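Side-chain contacts in alpha-Amylase (Thermotoga maritima, PDB 2B5D), which is an alpha-amylase of glycosyl hydrolase family 57, with a largely parallel beta-sheet flanked by helices: residues A[11-16]-A[28-33]; A[37-42]-A[114-119]; A[55-60]-A[123-128]. All coordinates share one frame; numbering follows the deposited sequence.

Interaction 1. Residues A[11-16]-A[28-33]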
loop_
_atom_site.group_PDB
_atom_site.type_symbol
_atom_site.label_atom_id
_atom_site.label_comp_id
_atom_site.label_asym_id
_atom_site.label_seq_id
_atom_site.Cartn_x
_atom_site.Cartn_y
_atom_site.Cartn_z
ATOM N N ALA A 11 15.720 -29.787 -0.496
ATOM C CA ALA A 11 14.376 -29.717 -1.103
ATOM C C ALA A 11 13.332 -29.325 -0.060
ATOM O O ALA A 11 12.899 -30.126 0.802
ATOM C CB ALA A 11 13.989 -31.052 -1.785
ATOM N N HIS A 12 12.962 -28.058 -0.116
ATOM C CA HIS A 12 12.009 -27.505 0.818
ATOM C C HIS A 12 11.041 -26.540 0.139
ATOM O O HIS A 12 11.449 -25.758 -0.722
ATOM C CB HIS A 12 12.760 -26.732 1.901
ATOM C CG HIS A 12 11.848 -26.057 2.873
ATOM N ND1 HIS A 12 11.777 -24.687 3.010
ATOM C CD2 HIS A 12 10.926 -26.569 3.725
ATOM C CE1 HIS A 12 10.885 -24.385 3.940
ATOM N NE2 HIS A 12 10.364 -25.511 4.398
ATOM N N LEU A 13 9.773 -26.598 0.526
ATOM C CA LEU A 13 8.820 -25.513 0.317
ATOM C C LEU A 13 8.001 -25.328 1.576
ATOM O O LEU A 13 7.735 -26.322 2.284
ATOM C CB LEU A 13 7.919 -25.775 -0.900
ATOM C CG LEU A 13 8.649 -25.683 -2.263
ATOM C CD1 LEU A 13 7.844 -26.271 -3.423
ATOM C CD2 LEU A 13 9.044 -24.220 -2.521
ATOM N N PRO A 14 7.638 -24.061 1.887
ATOM C CA PRO A 14 6.727 -23.773 3.004
ATOM C C PRO A 14 5.368 -24.501 2.824
ATOM O O PRO A 14 4.977 -24.882 1.694
ATOM C CB PRO A 14 6.544 -22.268 2.959
ATOM C CG PRO A 14 7.146 -21.799 1.556
ATOM C CD PRO A 14 8.084 -22.852 1.147
ATOM N N TYR A 15 4.695 -24.800 3.931
ATOM C CA TYR A 15 3.361 -25.407 3.825
ATOM C C TYR A 15 2.421 -24.280 3.398
ATOM O O TYR A 15 2.217 -23.307 4.120
ATOM C CB TYR A 15 2.909 -26.002 5.171
ATOM C CG TYR A 15 1.593 -26.739 5.134
ATOM C CD1 TYR A 15 0.444 -26.155 5.662
ATOM C CD2 TYR A 15 1.489 -28.027 4.594
ATOM C CE1 TYR A 15 -0.761 -26.809 5.641
ATOM C CE2 TYR A 15 0.252 -28.706 4.577
ATOM C CZ TYR A 15 -0.848 -28.067 5.093
ATOM O OH TYR A 15 -2.070 -28.678 5.100
ATOM N N VAL A 16 1.890 -24.425 2.197
ATOM C CA VAL A 16 0.946 -23.498 1.611
ATOM C C VAL A 16 -0.206 -24.354 1.167
ATOM O O VAL A 16 -0.132 -25.099 0.165
ATOM C CB VAL A 16 1.547 -22.742 0.418
ATOM C CG1 VAL A 16 0.417 -22.119 -0.422
ATOM C CG2 VAL A 16 2.533 -21.652 0.918
ATOM N N ARG A 28 1.193 -22.605 -7.048
ATOM C CA ARG A 28 1.923 -22.817 -8.306
ATOM C C ARG A 28 3.429 -23.016 -8.085
ATOM O O ARG A 28 4.095 -23.630 -8.911
ATOM C CB ARG A 28 1.737 -21.623 -9.241
ATOM C CG ARG A 28 0.335 -21.420 -9.770
ATOM C CD ARG A 28 0.303 -20.288 -10.816
ATOM N NE ARG A 28 0.470 -20.756 -12.202
ATOM C CZ ARG A 28 1.645 -20.930 -12.820
ATOM N NH1 ARG A 28 2.791 -20.683 -12.185
ATOM N NH2 ARG A 28 1.680 -21.352 -14.085
ATOM N N TRP A 29 3.962 -22.459 -6.994
ATOM C CA TRP A 29 5.350 -22.693 -6.622
ATOM C C TRP A 29 5.589 -24.208 -6.536
ATOM O O TRP A 29 6.476 -24.746 -7.192
ATOM C CB TRP A 29 5.701 -22.047 -5.277
ATOM C CG TRP A 29 5.443 -20.552 -5.094
ATOM C CD1 TRP A 29 5.206 -19.923 -3.895
ATOM C CD2 TRP A 29 5.412 -19.509 -6.101
ATOM N NE1 TRP A 29 5.026 -18.569 -4.088
ATOM C CE2 TRP A 29 5.147 -18.282 -5.425
ATOM C CE3 TRP A 29 5.581 -19.486 -7.507
ATOM C CZ2 TRP A 29 5.044 -17.033 -6.106
ATOM C CZ3 TRP A 29 5.474 -18.233 -8.195
ATOM C CH2 TRP A 29 5.211 -17.032 -7.479
ATOM N N LEU A 30 4.756 -24.880 -5.751
ATOM C CA LEU A 30 4.768 -26.330 -5.649
ATOM C C LEU A 30 4.730 -27.048 -7.004
ATOM O O LEU A 30 5.508 -27.974 -7.259
ATOM C CB LEU A 30 3.582 -26.791 -4.799
ATOM C CG LEU A 30 3.656 -27.994 -3.851
ATOM C CD1 LEU A 30 2.396 -28.789 -4.003
ATOM C CD2 LEU A 30 4.894 -28.882 -4.007
ATOM N N PHE A 31 3.822 -26.625 -7.874
ATOM C CA PHE A 31 3.683 -27.261 -9.176
ATOM C C PHE A 31 4.896 -27.092 -10.093
ATOM O O PHE A 31 5.305 -28.039 -10.769
ATOM C CB PHE A 31 2.400 -26.792 -9.862
ATOM C CG PHE A 31 1.157 -27.041 -9.057
ATOM C CD1 PHE A 31 0.053 -26.195 -9.188
ATOM C CD2 PHE A 31 1.085 -28.118 -8.161
ATOM C CE1 PHE A 31 -1.124 -26.423 -8.432
ATOM C CE2 PHE A 31 -0.069 -28.359 -7.412
ATOM C CZ PHE A 31 -1.178 -27.513 -7.543
ATOM N N GLU A 32 5.457 -25.895 -10.119
ATOM C CA GLU A 32 6.710 -25.651 -10.825
ATOM C C GLU A 32 7.872 -26.467 -10.233
ATOM O O GLU A 32 8.634 -27.085 -10.979
ATOM C CB GLU A 32 7.053 -24.159 -10.804
ATOM C CG GLU A 32 6.101 -23.238 -11.597
ATOM C CD GLU A 32 6.201 -21.749 -11.179
ATOM O OE1 GLU A 32 5.678 -20.881 -11.924
ATOM O OE2 GLU A 32 6.803 -21.444 -10.116
ATOM N N ALA A 33 7.999 -26.487 -8.893
ATOM C CA ALA A 33 9.017 -27.344 -8.231
ATOM C C ALA A 33 8.889 -28.817 -8.599
ATOM O O ALA A 33 9.882 -29.460 -8.891
ATOM C CB ALA A 33 9.011 -27.156 -6.755
#
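Leu13 makes a purely apolar contact with one flank of helix 27-47, just beyond the C-terminal end of strand 3-11, where the chain has left the sheet and runs as a loop. A single methyl does the touching. CD1 of Leu13 lies 3.6 Å from CB of Ala33 and 3.8 Å from CA of Leu30, so it rests between two residues close to one helical turn apart. The branch tip of Leu30 is a further neighbour: its CD2 stands 4.0 Å from CD1 of Leu13, methyl against methyl. With CG beside the backbone N (chi1 -70°) and the chain then extended, Leu13 carries this methyl onto the helix. Trp29 borders the same methyl with its carbonyl O, at 4.3 Å from Leu13 CD1. Away from Leu13, on the same helix, Arg28 NH1 forms a salt bridge with Glu32 OE1 (2.9 Å), one turn along; the carboxylate O sits almost in the guanidinium plane but is met from above its own carboxylate plane. Met64 of helix 59-66 and Tyr38 also touch Leu13. This is loop-on-helix packing at the C-terminal end of the strand in a beta-alpha unit, whose connecting loop rests on the helix that follows.

Interaction 2. Residues A[37-42]-A[114-119]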
loop_
_atom_site.group_PDB
_atom_site.type_symbol
_atom_site.label_atom_id
_atom_site.label_comp_id
_atom_site.label_asym_id
_atom_site.label_seq_id
_atom_site.Cartn_x
_atom_site.Cartn_y
_atom_site.Cartn_z
ATOM N N THR A 37 11.913 -29.612 -10.993
ATOM C CA THR A 37 12.966 -30.221 -10.167
ATOM C C THR A 37 12.696 -31.638 -9.697
ATOM O O THR A 37 13.462 -32.509 -10.007
ATOM C CB THR A 37 13.346 -29.305 -8.972
ATOM O OG1 THR A 37 13.657 -28.000 -9.460
ATOM C CG2 THR A 37 14.566 -29.851 -8.230
ATOM N N TYR A 38 11.614 -31.886 -8.959
ATOM C CA TYR A 38 11.460 -33.201 -8.314
ATOM C C TYR A 38 11.278 -34.403 -9.265
ATOM O O TYR A 38 11.905 -35.462 -9.071
ATOM C CB TYR A 38 10.373 -33.190 -7.238
ATOM C CG TYR A 38 10.435 -32.003 -6.324
ATOM C CD1 TYR A 38 11.646 -31.523 -5.847
ATOM C CD2 TYR A 38 9.280 -31.358 -5.937
ATOM C CE1 TYR A 38 11.700 -30.420 -5.012
ATOM C CE2 TYR A 38 9.321 -30.261 -5.094
ATOM C CZ TYR A 38 10.539 -29.789 -4.645
ATOM O OH TYR A 38 10.564 -28.671 -3.810
ATOM N N ILE A 39 10.444 -34.258 -10.291
ATOM C CA ILE A 39 10.269 -35.365 -11.258
ATOM C C ILE A 39 11.488 -35.555 -12.192
ATOM O O ILE A 39 11.893 -36.682 -12.439
ATOM C CB ILE A 39 8.896 -35.271 -12.023
ATOM C CG1 ILE A 39 7.741 -35.677 -11.098
ATOM C CG2 ILE A 39 8.893 -36.113 -13.322
ATOM C CD1 ILE A 39 6.320 -35.263 -11.606
ATOM N N PRO A 40 12.063 -34.460 -12.732
ATOM C CA PRO A 40 13.317 -34.598 -13.490
ATOM C C PRO A 40 14.481 -35.232 -12.692
ATOM O O PRO A 40 15.325 -35.873 -13.289
ATOM C CB PRO A 40 13.666 -33.155 -13.864
ATOM C CG PRO A 40 12.375 -32.446 -13.880
ATOM C CD PRO A 40 11.577 -33.073 -12.752
ATOM N N LEU A 41 14.538 -35.041 -11.371
ATOM C CA LEU A 41 15.465 -35.829 -10.533
ATOM C C LEU A 41 15.142 -37.310 -10.585
ATOM O O LEU A 41 16.015 -38.140 -10.795
ATOM C CB LEU A 41 15.467 -35.356 -9.075
ATOM C CG LEU A 41 16.123 -34.018 -8.730
ATOM C CD1 LEU A 41 15.958 -33.736 -7.239
ATOM C CD2 LEU A 41 17.608 -33.977 -9.131
ATOM N N LEU A 42 13.877 -37.633 -10.397
ATOM C CA LEU A 42 13.399 -38.990 -10.549
ATOM C C LEU A 42 13.766 -39.569 -11.916
ATOM O O LEU A 42 14.289 -40.668 -12.005
ATOM C CB LEU A 42 11.884 -39.039 -10.316
ATOM C CG LEU A 42 11.347 -39.524 -8.957
ATOM C CD1 LEU A 42 12.394 -39.525 -7.864
ATOM C CD2 LEU A 42 10.136 -38.729 -8.547
ATOM N N LEU A 114 4.033 -35.838 -16.481
ATOM C CA LEU A 114 2.711 -36.202 -15.937
ATOM C C LEU A 114 2.546 -37.714 -15.886
ATOM O O LEU A 114 1.855 -38.239 -15.007
ATOM C CB LEU A 114 1.590 -35.604 -16.787
ATOM C CG LEU A 114 0.293 -35.102 -16.149
ATOM C CD1 LEU A 114 -0.791 -35.014 -17.223
ATOM C CD2 LEU A 114 -0.200 -35.915 -14.953
ATOM N N ASN A 115 3.201 -38.386 -16.833
ATOM C CA ASN A 115 3.261 -39.836 -16.920
ATOM C C ASN A 115 4.063 -40.492 -15.810
ATOM O O ASN A 115 3.685 -41.565 -15.331
ATOM C CB ASN A 115 3.895 -40.239 -18.232
ATOM C CG ASN A 115 3.160 -41.359 -18.890
ATOM O OD1 ASN A 115 2.194 -41.121 -19.628
ATOM N ND2 ASN A 115 3.591 -42.597 -18.627
ATOM N N VAL A 116 5.183 -39.873 -15.429
ATOM C CA VAL A 116 5.940 -40.320 -14.256
ATOM C C VAL A 116 5.088 -40.141 -13.008
ATOM O O VAL A 116 5.026 -41.018 -12.162
ATOM C CB VAL A 116 7.292 -39.575 -14.104
ATOM C CG1 VAL A 116 7.911 -39.808 -12.722
ATOM C CG2 VAL A 116 8.267 -39.993 -15.214
ATOM N N PHE A 117 4.422 -38.997 -12.911
ATOM C CA PHE A 117 3.548 -38.694 -11.793
ATOM C C PHE A 117 2.463 -39.757 -11.642
ATOM O O PHE A 117 2.096 -40.123 -10.521
ATOM C CB PHE A 117 2.922 -37.328 -12.005
ATOM C CG PHE A 117 2.120 -36.834 -10.846
ATOM C CD1 PHE A 117 0.738 -36.939 -10.848
ATOM C CD2 PHE A 117 2.741 -36.222 -9.767
ATOM C CE1 PHE A 117 -0.015 -36.457 -9.783
ATOM C CE2 PHE A 117 1.994 -35.743 -8.699
ATOM C CZ PHE A 117 0.613 -35.864 -8.708
ATOM N N ARG A 118 1.971 -40.246 -12.783
ATOM C CA ARG A 118 0.961 -41.298 -12.829
ATOM C C ARG A 118 1.549 -42.662 -12.476
ATOM O O ARG A 118 0.932 -43.387 -11.709
ATOM C CB ARG A 118 0.250 -41.329 -14.189
ATOM C CG ARG A 118 -0.643 -40.108 -14.439
ATOM C CD ARG A 118 -1.554 -40.315 -15.643
ATOM N NE ARG A 118 -2.083 -39.061 -16.185
ATOM C CZ ARG A 118 -3.016 -38.314 -15.595
ATOM N NH1 ARG A 118 -3.441 -37.194 -16.169
ATOM N NH2 ARG A 118 -3.522 -38.682 -14.430
ATOM N N SER A 119 2.735 -42.995 -12.998
ATOM C CA SER A 119 3.491 -44.184 -12.558
ATOM C C SER A 119 3.480 -44.426 -11.044
ATOM O O SER A 119 3.610 -45.572 -10.599
ATOM C CB SER A 119 4.960 -44.082 -12.961
ATOM O OG SER A 119 5.099 -43.643 -14.288
#
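Ile39 reaches from helix 27-47 to Val116 and Phe117 of helix 97-119, and its two branches divide the work. Its CB points toward the other helix, from a CA that lies 7.2 Å from CA of Val116. At CB the chain forks. CG2 of Ile39, anti to the backbone N, goes to Val116, where it lies 3.9 Å from CG1 and at the same distance from CB, so the methyl touches the fork of the valine as well as one of its prongs. The two side chains run antiparallel alongside one another here. The other branch starts at CG1, beside the backbone N (chi1 -74°), and an extended chi2 carries CD1 on to Phe117. That terminal methyl meets the root of the aromatic side chain: CD1 of Ile39 is 4.0 Å from CB of Phe117 and 4.1 Å from its ring atom CD2. Ile39 and Phe117 stand roughly perpendicular, and the methyl comes to the ring obliquely. The ring also meets Tyr74 of helix 68-91, and Ile124 packs against it at the same CD2, while Met43 adds to the cover of Val116. Pro40, the next residue, has no N-H to give to the preceding turn, and helix 27-47 is kinked there, right beside the contact. On the exposed side of helix 97-119, Ser119 OG donates to Asn115 O (2.7 Å), reaching it from the opposite face to Ser119 N. This is apolar helix-helix packing, with one beta-branched residue spanning two consecutive residues of the partner helix, among the helices of the family 57 domain.

Interaction 3. Residues A[55-60]-A[123-128]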
loop_
_atom_site.group_PDB
_atom_site.type_symbol
_atom_site.label_atom_id
_atom_site.label_comp_id
_atom_site.label_asym_id
_atom_site.label_seq_id
_atom_site.Cartn_x
_atom_site.Cartn_y
_atom_site.Cartn_z
ATOM N N MET A 55 19.919 -35.901 0.115
ATOM C CA MET A 55 18.992 -34.782 0.031
ATOM C C MET A 55 18.076 -34.745 1.252
ATOM O O MET A 55 17.877 -35.728 1.907
ATOM C CB MET A 55 18.162 -34.832 -1.276
ATOM C CG MET A 55 17.223 -35.996 -1.358
ATOM S SD MET A 55 16.308 -36.129 -2.907
ATOM C CE MET A 55 15.220 -34.684 -2.877
ATOM N N SER A 56 17.577 -33.561 1.552
ATOM C CA SER A 56 16.485 -33.352 2.483
ATOM C C SER A 56 15.211 -33.332 1.674
ATOM O O SER A 56 15.201 -32.876 0.512
ATOM C CB SER A 56 16.648 -31.989 3.166
ATOM O OG SER A 56 16.468 -30.945 2.219
ATOM N N ILE A 57 14.146 -33.870 2.264
ATOM C CA ILE A 57 12.791 -33.566 1.849
ATOM C C ILE A 57 12.116 -33.161 3.136
ATOM O O ILE A 57 11.879 -34.013 4.017
ATOM C CB ILE A 57 12.100 -34.752 1.177
ATOM C CG1 ILE A 57 13.001 -35.277 0.047
ATOM C CG2 ILE A 57 10.719 -34.311 0.632
ATOM C CD1 ILE A 57 12.421 -36.425 -0.743
ATOM N N THR A 58 11.861 -31.854 3.276
ATOM C CA THR A 58 11.432 -31.319 4.570
ATOM C C THR A 58 10.025 -31.814 4.879
ATOM O O THR A 58 9.317 -32.287 3.965
ATOM C CB THR A 58 11.545 -29.818 4.624
ATOM O OG1 THR A 58 10.563 -29.261 3.737
ATOM C CG2 THR A 58 12.968 -29.397 4.195
ATOM N N PRO A 59 9.655 -31.837 6.173
ATOM C CA PRO A 59 8.307 -32.295 6.459
ATOM C C PRO A 59 7.174 -31.456 5.787
ATOM O O PRO A 59 6.223 -32.065 5.311
ATOM C CB PRO A 59 8.224 -32.292 8.011
ATOM C CG PRO A 59 9.628 -32.356 8.475
ATOM C CD PRO A 59 10.422 -31.551 7.392
ATOM N N PRO A 60 7.275 -30.088 5.736
ATOM C CA PRO A 60 6.211 -29.355 5.001
ATOM C C PRO A 60 6.044 -29.851 3.563
ATOM O O PRO A 60 4.917 -30.076 3.113
ATOM C CB PRO A 60 6.692 -27.909 5.037
ATOM C CG PRO A 60 7.510 -27.848 6.348
ATOM C CD PRO A 60 8.269 -29.144 6.297
ATOM N N ASN A 123 1.917 -40.021 -6.008
ATOM C CA ASN A 123 2.782 -39.760 -4.856
ATOM C C ASN A 123 4.226 -40.072 -5.191
ATOM O O ASN A 123 4.639 -41.231 -5.252
ATOM C CB ASN A 123 2.349 -40.421 -3.533
ATOM C CG ASN A 123 3.032 -39.752 -2.292
ATOM O OD1 ASN A 123 2.694 -40.046 -1.146
ATOM N ND2 ASN A 123 3.971 -38.835 -2.542
ATOM N N ILE A 124 4.972 -38.996 -5.408
ATOM C CA ILE A 124 6.307 -39.082 -5.951
ATOM C C ILE A 124 7.314 -39.351 -4.829
ATOM O O ILE A 124 8.458 -39.666 -5.100
ATOM C CB ILE A 124 6.653 -37.823 -6.796
ATOM C CG1 ILE A 124 6.675 -36.568 -5.918
ATOM C CG2 ILE A 124 5.678 -37.685 -7.984
ATOM C CD1 ILE A 124 7.196 -35.345 -6.612
ATOM N N LEU A 125 6.850 -39.234 -3.584
ATOM C CA LEU A 125 7.570 -39.686 -2.406
ATOM C C LEU A 125 7.912 -41.172 -2.469
ATOM O O LEU A 125 8.976 -41.602 -1.976
ATOM C CB LEU A 125 6.776 -39.402 -1.124
ATOM C CG LEU A 125 6.721 -37.944 -0.678
ATOM C CD1 LEU A 125 6.046 -37.821 0.664
ATOM C CD2 LEU A 125 8.101 -37.297 -0.646
ATOM N N GLU A 126 7.002 -41.939 -3.067
ATOM C CA GLU A 126 7.187 -43.354 -3.329
ATOM C C GLU A 126 8.416 -43.562 -4.225
ATOM O O GLU A 126 9.189 -44.501 -4.017
ATOM C CB GLU A 126 5.903 -43.913 -3.955
ATOM C CG GLU A 126 5.927 -45.378 -4.366
ATOM C CD GLU A 126 4.555 -45.862 -4.894
ATOM O OE1 GLU A 126 4.402 -45.992 -6.148
ATOM O OE2 GLU A 126 3.625 -46.085 -4.060
ATOM N N GLY A 127 8.607 -42.676 -5.202
ATOM C CA GLY A 127 9.795 -42.707 -6.058
ATOM C C GLY A 127 11.087 -42.399 -5.312
ATOM O O GLY A 127 12.095 -43.068 -5.475
ATOM N N PHE A 128 11.066 -41.370 -4.486
ATOM C CA PHE A 128 12.227 -41.043 -3.687
ATOM C C PHE A 128 12.551 -42.138 -2.664
ATOM O O PHE A 128 13.725 -42.390 -2.362
ATOM C CB PHE A 128 12.054 -39.669 -3.017
ATOM C CG PHE A 128 12.209 -38.527 -3.971
ATOM C CD1 PHE A 128 11.080 -37.883 -4.509
ATOM C CD2 PHE A 128 13.480 -38.106 -4.367
ATOM C CE1 PHE A 128 11.224 -36.804 -5.419
ATOM C CE2 PHE A 128 13.633 -37.038 -5.264
ATOM C CZ PHE A 128 12.505 -36.391 -5.796
#
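Met55 and Ile57, two residues of strand 53-57 pointing the same way, close on Phe128 and Leu125 of helix 125-134. The aromatic interactions all use the Phe128 ring. Ile57 CD1 lies over one face in a CH-pi contact, 4.3 Å from the ring centroid and 26° off its normal; it sits toward the ring's root, 3.9 Å from CG of Phe128. Met55 supplies a Met-aromatic contact, its SD 4.6 Å from the same centroid in an oblique approach, 58° off the normal. Both SD and CE of Met55 lie 3.7 Å from CE2 of Phe128. A bend at chi3 (-67°) turns the methyl CE back so that it shares this ring atom with the sulfur. Aliphatic packing is slighter: CG2 of Ile57 stands 4.2 Å from CD2 of Leu125, the two side chains passing alongside and heading opposite ways. Leu42 of helix 27-47 also touches Phe128, and Met62 lies against both Ile57 and Leu125. All four side chains are buried, and across the contact they offer one another dispersion and weak sulfur and CH-pi interactions, so strand and helix are held here by shape and hydrophobic burial instead of directed polar bonds.

Overall arrangement
All three contacts are apolar, but their depth differs. Interaction 3 is core, joining a strand of the central sheet to a helix packed on it, and is alone in using an aromatic face and a sulfur. Interaction 2 is also largely buried, though it lies farther from the chain centre and joins two helices through mainly aliphatic groups, with an aromatic ring met only obliquely. Interaction 1, a loop against a helix, is partly buried and has a salt bridge nearby. Interactions 1 and 2 share helix 27-47, where Ala33 O and Tyr38 N probably bond. Tyr38 O beside Phe128 CZ links interactions 2 and 3, while probable bonds from Ala11 to Ser56 and Thr58 tie interactions 1 and 3 at the ends of adjacent parallel strands.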